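Local atomic coordinates of thymidylate synthase thyX (Helicobacter pylori, PDB entry 3N3Y), a protein that probably catalyses the FAD-dependent reductive methylation of dUMP to dTMP, with methylenetetrahydrofolate as methyl donor and NADPH as source of reducing equivalents. Residues Leu166-Asn171 against Gln176-Leu181; Phe67-Leu72 against Gln192-Ala197. All coordinates share one frame; numbering follows the deposited sequence.

Contact 1: Leu166-Asn171 against Gln176-Leu181. With FAD (flavin-adenine dinucleotide), chain F.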
loop_
_atom_site.group_PDB
_atom_site.type_symbol
_atom_site.label_atom_id
_atom_site.label_comp_id
_atom_site.label_asym_id
_atom_site.label_seq_id
_atom_site.Cartn_x
_atom_site.Cartn_y
_atom_site.Cartn_z
ATOM N N LEU A 166 19.499 -10.315 0.841
ATOM C CA LEU A 166 18.610 -9.232 1.227
ATOM C C LEU A 166 18.116 -9.289 2.661
ATOM O O LEU A 166 18.068 -10.346 3.283
ATOM C CB LEU A 166 17.392 -9.176 0.296
ATOM C CG LEU A 166 16.547 -10.447 0.260
ATOM C CD1 LEU A 166 15.112 -10.124 -0.033
ATOM C CD2 LEU A 166 17.102 -11.438 -0.762
ATOM N N ALA A 167 17.765 -8.119 3.175
ATOM C CA ALA A 167 16.923 -8.013 4.348
ATOM C C ALA A 167 15.481 -7.882 3.853
ATOM O O ALA A 167 15.169 -7.089 2.951
ATOM C CB ALA A 167 17.327 -6.820 5.195
ATOM N N TYR A 168 14.608 -8.685 4.432
ATOM C CA TYR A 168 13.216 -8.715 4.042
ATOM C C TYR A 168 12.363 -8.552 5.296
ATOM O O TYR A 168 12.473 -9.347 6.221
ATOM C CB TYR A 168 12.917 -10.061 3.373
ATOM C CG TYR A 168 11.570 -10.172 2.704
ATOM C CD1 TYR A 168 11.257 -9.386 1.596
ATOM C CD2 TYR A 168 10.617 -11.084 3.153
ATOM C CE1 TYR A 168 10.031 -9.488 0.973
ATOM C CE2 TYR A 168 9.390 -11.206 2.520
ATOM C CZ TYR A 168 9.104 -10.393 1.436
ATOM O OH TYR A 168 7.897 -10.483 0.807
ATOM N N SER A 169 11.512 -7.533 5.336
ATOM C CA SER A 169 10.613 -7.359 6.478
ATOM C C SER A 169 9.170 -7.396 6.033
ATOM O O SER A 169 8.804 -6.813 5.012
ATOM C CB SER A 169 10.899 -6.050 7.213
ATOM O OG SER A 169 12.217 -6.069 7.725
ATOM N N ILE A 170 8.342 -8.070 6.814
ATOM C CA ILE A 170 6.974 -8.308 6.414
ATOM C C ILE A 170 6.082 -8.528 7.650
ATOM O O ILE A 170 6.525 -9.101 8.662
ATOM C CB ILE A 170 6.924 -9.510 5.426
ATOM C CG1 ILE A 170 5.511 -9.749 4.873
ATOM C CG2 ILE A 170 7.496 -10.780 6.068
ATOM C CD1 ILE A 170 5.478 -10.820 3.811
ATOM N N ASN A 171 4.838 -8.058 7.582
ATOM C CA ASN A 171 3.900 -8.297 8.676
ATOM C C ASN A 171 3.188 -9.648 8.531
ATOM O O ASN A 171 3.251 -10.268 7.472
ATOM C CB ASN A 171 2.931 -7.118 8.871
ATOM C CG ASN A 171 1.824 -7.054 7.825
ATOM O OD1 ASN A 171 1.240 -8.061 7.428
ATOM N ND2 ASN A 171 1.506 -5.845 7.407
ATOM N N GLN A 176 1.229 -14.342 5.582
ATOM C CA GLN A 176 0.294 -15.438 5.304
ATOM C C GLN A 176 0.005 -15.541 3.817
ATOM O O GLN A 176 -0.001 -16.635 3.274
ATOM C CB GLN A 176 -1.033 -15.284 6.052
ATOM C CG GLN A 176 -0.954 -15.534 7.540
ATOM C CD GLN A 176 -2.334 -15.504 8.193
ATOM O OE1 GLN A 176 -2.570 -16.158 9.212
ATOM N NE2 GLN A 176 -3.252 -14.753 7.601
ATOM N N ASN A 177 -0.287 -14.399 3.186
ATOM C CA ASN A 177 -0.538 -14.324 1.751
ATOM C C ASN A 177 0.656 -14.914 0.970
ATOM O O ASN A 177 0.495 -15.837 0.187
ATOM C CB ASN A 177 -0.839 -12.862 1.334
ATOM C CG ASN A 177 -1.193 -12.712 -0.172
ATOM O OD1 ASN A 177 -2.101 -13.371 -0.691
ATOM N ND2 ASN A 177 -0.464 -11.836 -0.863
ATOM N N LEU A 178 1.852 -14.387 1.224
ATOM C CA LEU A 178 3.080 -14.896 0.628
ATOM C C LEU A 178 3.190 -16.428 0.720
ATOM O O LEU A 178 3.385 -17.098 -0.299
ATOM C CB LEU A 178 4.306 -14.241 1.276
ATOM C CG LEU A 178 5.678 -14.613 0.694
ATOM C CD1 LEU A 178 5.688 -14.403 -0.808
ATOM C CD2 LEU A 178 6.803 -13.797 1.339
ATOM N N LEU A 179 3.059 -16.968 1.934
ATOM C CA LEU A 179 3.207 -18.403 2.161
ATOM C C LEU A 179 2.198 -19.208 1.368
ATOM O O LEU A 179 2.538 -20.242 0.796
ATOM C CB LEU A 179 3.103 -18.754 3.636
ATOM C CG LEU A 179 4.202 -18.186 4.530
ATOM C CD1 LEU A 179 4.017 -18.672 5.955
ATOM C CD2 LEU A 179 5.565 -18.573 4.020
ATOM N N THR A 180 0.966 -18.723 1.306
ATOM C CA THR A 180 -0.068 -19.398 0.532
ATOM C C THR A 180 0.236 -19.436 -0.972
ATOM O O THR A 180 0.189 -20.496 -1.593
ATOM C CB THR A 180 -1.434 -18.739 0.762
ATOM O OG1 THR A 180 -1.730 -18.775 2.157
ATOM C CG2 THR A 180 -2.539 -19.464 -0.007
ATOM N N LEU A 181 0.541 -18.277 -1.553
ATOM C CA LEU A 181 0.803 -18.177 -2.995
ATOM C C LEU A 181 2.064 -18.948 -3.432
ATOM O O LEU A 181 2.093 -19.534 -4.509
ATOM C CB LEU A 181 0.915 -16.702 -3.427
ATOM C CG LEU A 181 -0.363 -15.851 -3.508
ATOM C CD1 LEU A 181 -0.063 -14.364 -3.484
ATOM C CD2 LEU A 181 -1.186 -16.196 -4.743
HETATM P PA FAD F . 0.991 -8.047 -2.591
HETATM O O1A FAD F . 1.967 -8.087 -1.442
HETATM O O2A FAD F . 1.442 -7.273 -3.803
HETATM O O5B FAD F . -0.416 -7.528 -2.043
HETATM C C5B FAD F . -0.943 -8.017 -0.823
HETATM C C4B FAD F . -2.432 -7.771 -0.906
HETATM O O4B FAD F . -2.648 -6.370 -0.980
HETATM C C3B FAD F . -2.993 -8.340 -2.198
HETATM O O3B FAD F . -3.409 -9.682 -2.051
HETATM C C2B FAD F . -4.122 -7.397 -2.538
HETATM O O2B FAD F . -5.247 -7.782 -1.791
HETATM C C1B FAD F . -3.661 -6.092 -1.924
HETATM N N9A FAD F . -3.094 -5.124 -2.871
HETATM C C8A FAD F . -1.787 -4.725 -2.911
HETATM N N7A FAD F . -1.679 -3.792 -3.882
HETATM C C5A FAD F . -2.891 -3.592 -4.449
HETATM C C6A FAD F . -3.314 -2.768 -5.483
HETATM N N6A FAD F . -2.502 -1.830 -5.995
HETATM N N1A FAD F . -4.643 -2.800 -5.839
HETATM C C2A FAD F . -5.530 -3.633 -5.189
HETATM N N3A FAD F . -5.100 -4.446 -4.172
HETATM C C4A FAD F . -3.795 -4.424 -3.818
HETATM N N1 FAD F . 2.638 -11.639 -12.368
HETATM C C2 FAD F . 2.705 -11.274 -13.706
HETATM O O2 FAD F . 2.817 -10.097 -14.041
HETATM N N3 FAD F . 2.662 -12.232 -14.691
HETATM C C4 FAD F . 2.542 -13.561 -14.341
HETATM O O4 FAD F . 2.505 -14.410 -15.233
HETATM C C4X FAD F . 2.471 -13.931 -12.995
HETATM N N5 FAD F . 2.349 -15.253 -12.652
HETATM C C5X FAD F . 2.294 -15.636 -11.331
HETATM C C6 FAD F . 2.186 -16.994 -11.027
HETATM C C7 FAD F . 2.121 -17.400 -9.703
HETATM C C7M FAD F . 1.998 -18.867 -9.378
HETATM C C8 FAD F . 2.176 -16.451 -8.683
HETATM C C8M FAD F . 2.106 -16.909 -7.253
HETATM C C9 FAD F . 2.279 -15.091 -8.988
HETATM C C9A FAD F . 2.347 -14.671 -10.321
HETATM N N10 FAD F . 2.461 -13.326 -10.662
HETATM C C10 FAD F . 2.525 -12.965 -12.000
HETATM C "C1'" FAD F . 2.533 -12.249 -9.608
HETATM C "C2'" FAD F . 1.152 -11.806 -9.121
HETATM O "O2'" FAD F . 0.457 -11.157 -10.157
HETATM C "C3'" FAD F . 1.247 -10.873 -7.902
HETATM O "O3'" FAD F . 1.802 -9.616 -8.231
HETATM C "C4'" FAD F . 2.093 -11.469 -6.776
HETATM O "O4'" FAD F . 1.724 -12.821 -6.590
HETATM C "C5'" FAD F . 1.873 -10.701 -5.477
HETATM O "O5'" FAD F . 0.532 -10.944 -5.089
HETATM P P FAD F . -0.350 -9.925 -4.194
HETATM O O1P FAD F . -1.547 -10.656 -3.636
HETATM O O2P FAD F . -0.747 -8.715 -4.992
HETATM O O3P FAD F . 0.632 -9.569 -2.973
#

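Contact 2: Phe67-Leu72 against Gln192-Ala197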
loop_
_atom_site.group_PDB
_atom_site.type_symbol
_atom_site.label_atom_id
_atom_site.label_comp_id
_atom_site.label_asym_id
_atom_site.label_seq_id
_atom_site.Cartn_x
_atom_site.Cartn_y
_atom_site.Cartn_z
ATOM N N PHE A 67 13.605 -10.552 8.484
ATOM C CA PHE A 67 14.389 -11.691 8.029
ATOM C C PHE A 67 15.673 -11.301 7.335
ATOM O O PHE A 67 15.848 -10.172 6.878
ATOM C CB PHE A 67 13.612 -12.530 7.028
ATOM C CG PHE A 67 12.355 -13.132 7.571
ATOM C CD1 PHE A 67 12.386 -14.350 8.232
ATOM C CD2 PHE A 67 11.129 -12.507 7.375
ATOM C CE1 PHE A 67 11.232 -14.923 8.699
ATOM C CE2 PHE A 67 9.963 -13.077 7.847
ATOM C CZ PHE A 67 10.015 -14.289 8.514
ATOM N N GLU A 68 16.565 -12.278 7.241
ATOM C CA GLU A 68 17.723 -12.167 6.382
ATOM C C GLU A 68 17.663 -13.348 5.419
ATOM O O GLU A 68 17.420 -14.472 5.837
ATOM C CB GLU A 68 18.999 -12.185 7.214
ATOM C CG GLU A 68 20.231 -11.692 6.481
ATOM C CD GLU A 68 21.528 -12.245 7.087
ATOM O OE1 GLU A 68 21.647 -12.276 8.338
ATOM O OE2 GLU A 68 22.425 -12.658 6.310
ATOM N N ILE A 69 17.860 -13.089 4.129
ATOM C CA ILE A 69 17.836 -14.145 3.122
ATOM C C ILE A 69 19.135 -14.145 2.331
ATOM O O ILE A 69 19.504 -13.126 1.736
ATOM C CB ILE A 69 16.645 -13.985 2.147
ATOM C CG1 ILE A 69 15.332 -13.875 2.934
ATOM C CG2 ILE A 69 16.621 -15.134 1.118
ATOM C CD1 ILE A 69 14.130 -13.378 2.121
ATOM N N LYS A 70 19.836 -15.277 2.345
ATOM C CA LYS A 70 21.097 -15.414 1.608
ATOM C C LYS A 70 21.001 -16.533 0.578
ATOM O O LYS A 70 20.441 -17.591 0.848
ATOM C CB LYS A 70 22.286 -15.675 2.545
ATOM C CG LYS A 70 22.306 -14.816 3.795
ATOM C CD LYS A 70 23.736 -14.500 4.263
ATOM C CE LYS A 70 24.525 -15.764 4.602
ATOM N NZ LYS A 70 25.913 -15.486 5.093
ATOM N N GLY A 71 21.525 -16.278 -0.612
ATOM C CA GLY A 71 21.616 -17.310 -1.629
ATOM C C GLY A 71 20.363 -17.524 -2.457
ATOM O O GLY A 71 20.149 -18.596 -3.000
ATOM N N LEU A 72 19.527 -16.501 -2.552
ATOM C CA LEU A 72 18.357 -16.555 -3.407
ATOM C C LEU A 72 18.802 -16.103 -4.809
ATOM O O LEU A 72 19.648 -15.205 -4.942
ATOM C CB LEU A 72 17.271 -15.623 -2.844
ATOM C CG LEU A 72 15.893 -15.695 -3.498
ATOM C CD1 LEU A 72 15.182 -16.970 -3.086
ATOM C CD2 LEU A 72 15.054 -14.455 -3.190
ATOM N N GLN A 192 8.911 -22.170 -3.608
ATOM C CA GLN A 192 8.351 -23.108 -2.630
ATOM C C GLN A 192 9.381 -23.365 -1.532
ATOM O O GLN A 192 9.046 -23.397 -0.353
ATOM C CB GLN A 192 7.913 -24.419 -3.280
ATOM C CG GLN A 192 6.981 -24.257 -4.470
ATOM C CD GLN A 192 6.511 -25.600 -5.007
ATOM O OE1 GLN A 192 6.561 -26.603 -4.302
ATOM N NE2 GLN A 192 6.044 -25.624 -6.250
ATOM N N ASP A 193 10.639 -23.509 -1.916
ATOM C CA ASP A 193 11.692 -23.663 -0.928
ATOM C C ASP A 193 11.859 -22.409 -0.065
ATOM O O ASP A 193 12.144 -22.503 1.127
ATOM C CB ASP A 193 13.024 -24.013 -1.588
ATOM C CG ASP A 193 12.982 -25.342 -2.345
ATOM O OD1 ASP A 193 11.988 -26.094 -2.203
ATOM O OD2 ASP A 193 13.953 -25.629 -3.087
ATOM N N LEU A 194 11.702 -21.233 -0.669
ATOM C CA LEU A 194 11.809 -19.995 0.095
ATOM C C LEU A 194 10.673 -19.908 1.104
ATOM O O LEU A 194 10.888 -19.514 2.250
ATOM C CB LEU A 194 11.803 -18.759 -0.806
ATOM C CG LEU A 194 11.737 -17.428 -0.047
ATOM C CD1 LEU A 194 12.866 -17.288 0.973
ATOM C CD2 LEU A 194 11.772 -16.291 -1.023
ATOM N N ALA A 195 9.469 -20.282 0.675
ATOM C CA ALA A 195 8.329 -20.274 1.570
ATOM C C ALA A 195 8.619 -21.188 2.769
ATOM O O ALA A 195 8.475 -20.782 3.928
ATOM C CB ALA A 195 7.042 -20.688 0.834
ATOM N N LYS A 196 9.075 -22.403 2.490
ATOM C CA LYS A 196 9.375 -23.345 3.554
ATOM C C LYS A 196 10.476 -22.800 4.450
ATOM O O LYS A 196 10.380 -22.858 5.673
ATOM C CB LYS A 196 9.795 -24.696 2.979
ATOM C CG LYS A 196 10.309 -25.657 4.036
ATOM C CD LYS A 196 11.062 -26.822 3.412
ATOM C CE LYS A 196 11.464 -27.857 4.463
ATOM N NZ LYS A 196 10.269 -28.436 5.149
ATOM N N ALA A 197 11.531 -22.271 3.845
ATOM C CA ALA A 197 12.627 -21.722 4.631
ATOM C C ALA A 197 12.195 -20.546 5.540
ATOM O O ALA A 197 12.756 -20.350 6.623
ATOM C CB ALA A 197 13.780 -21.322 3.718
#

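Contact 1: Leu166-Asn171 against Gln176-Leu181
Tyr168 and Ile170 reach from one face of strand 163-171 to a single methyl group, CD2 of Leu178, on helix 172-182. The tyrosine and the leucine come from opposite directions and meet near the outer end of the ring, where Leu178 CD2 lies 3.5 Å from Tyr168 OH and 3.8 Å from Tyr168 CE2, oblique to the ring. Ile170 adds its far methyl, CD1 being 4.1 Å from Leu178 CD2; CG1 is opposite the backbone N of Ile170 (chi1 -176°) and the chain fully extended, so that it and Leu178 together bridge the 9.6 Å between their CA atoms. All three side chains are buried, and Leu80 of helix 74-80 also packs on both Tyr168 and Leu178.

Beyond this small, mostly apolar junction the helix carries polar groups that do not touch the strand and are partly exposed. Thr180 OG1 folds back to bond Gln176 O at 3.0 Å, while Thr180 N reaches the same oxygen from the opposite face of the carbonyl plane. Asn177 turns to the cofactor: its ND2 donates to O1P of the FAD pyrophosphate, 3.2 Å away at an N-H...O angle of 155°. One turn on, Leu181 CD1 lies 3.8 Å from FAD O5', and Phe54 of a neighbouring subunit packs on both Asn177 and Leu181.

At the strand end Asn171 is the helix N-cap, its OD1 accepting from Ser174 N while ND2 binds adenine N1A of another FAD. The chemistry thus divides residues 176-181: with no hydrogen bond between the two segments, van der Waals contacts, the closest of them with the tyrosine hydroxyl, join Leu178 to the strand segment, whereas Asn177 and Leu181, a neutral amide and an aliphatic chain, meet the cofactor.

Contact 2: Phe67-Leu72 against Gln192-Ala197
An antiparallel sheet with a helix laid over one face is the setting here: helix 189-201 rests on strand 64-73, one of the two inner strands of the four-stranded sheet, close to a G1 beta bulge. Gly71 and Leu72 form that bulge opposite Thr164 on strand 163-171, and the positive phi of Gly71 (84°) suits the glycine position of this motif. The bulge alters the usual in-out alternation of the strand: Ile69 and Leu72, three positions apart, both direct their side chains at the helix, while Glu68 and Lys70 lie on the other face.

Leu194 is the helix residue that receives them, and each of its two methyl branches takes a different partner. CD1 lies 4.3 Å from Ile69 CD1, a loose van der Waals approach. Leu194 CD2 faces Leu72, whose side chain crosses that of Leu194 at about a right angle. A chi1 of 173° sets CG opposite the backbone N of Leu194 and sends the forked end across to the sheet.

No hydrogen bond links the two segments, and all three touching residues are buried. Met9 packs on both Leu72 and Leu194, and Phe67 extends the apolar layer along the helix to Leu198 and Ala201. Away from this layer, Asp193 OD2 forms a salt bridge with Lys189 NZ within the helix. Where backbones come nearest, the CA atoms of Leu72 and Leu194 stand 8.2 Å apart, a separation bridged by Leu72 CD1 against Leu194 CD2 at 4.0 Å.

In the fold
The two contacts illustrate how one sheet face can seat successive helices. Their centres lie 10 Å apart, and strands 163-171 and 64-73 are antiparallel neighbours, with probable hydrogen bonds from Phe67 N to Tyr168 O (2.8 Å) and from Ile69 N to Leu166 O (2.9 Å). The side chains also join: Ile69 CD1 packs 3.7 Å from Tyr168 CB, making one apolar layer under both helices. Between the helices, Leu179 CD2 approaches Ala195 O at 3.7 Å. Contact 1 borders the cofactor site directly, whereas in contact 2 the Leu194 side chain remains about 12 Å from a bound FAD and that of Leu72 about 10 Å from a bound dUMP.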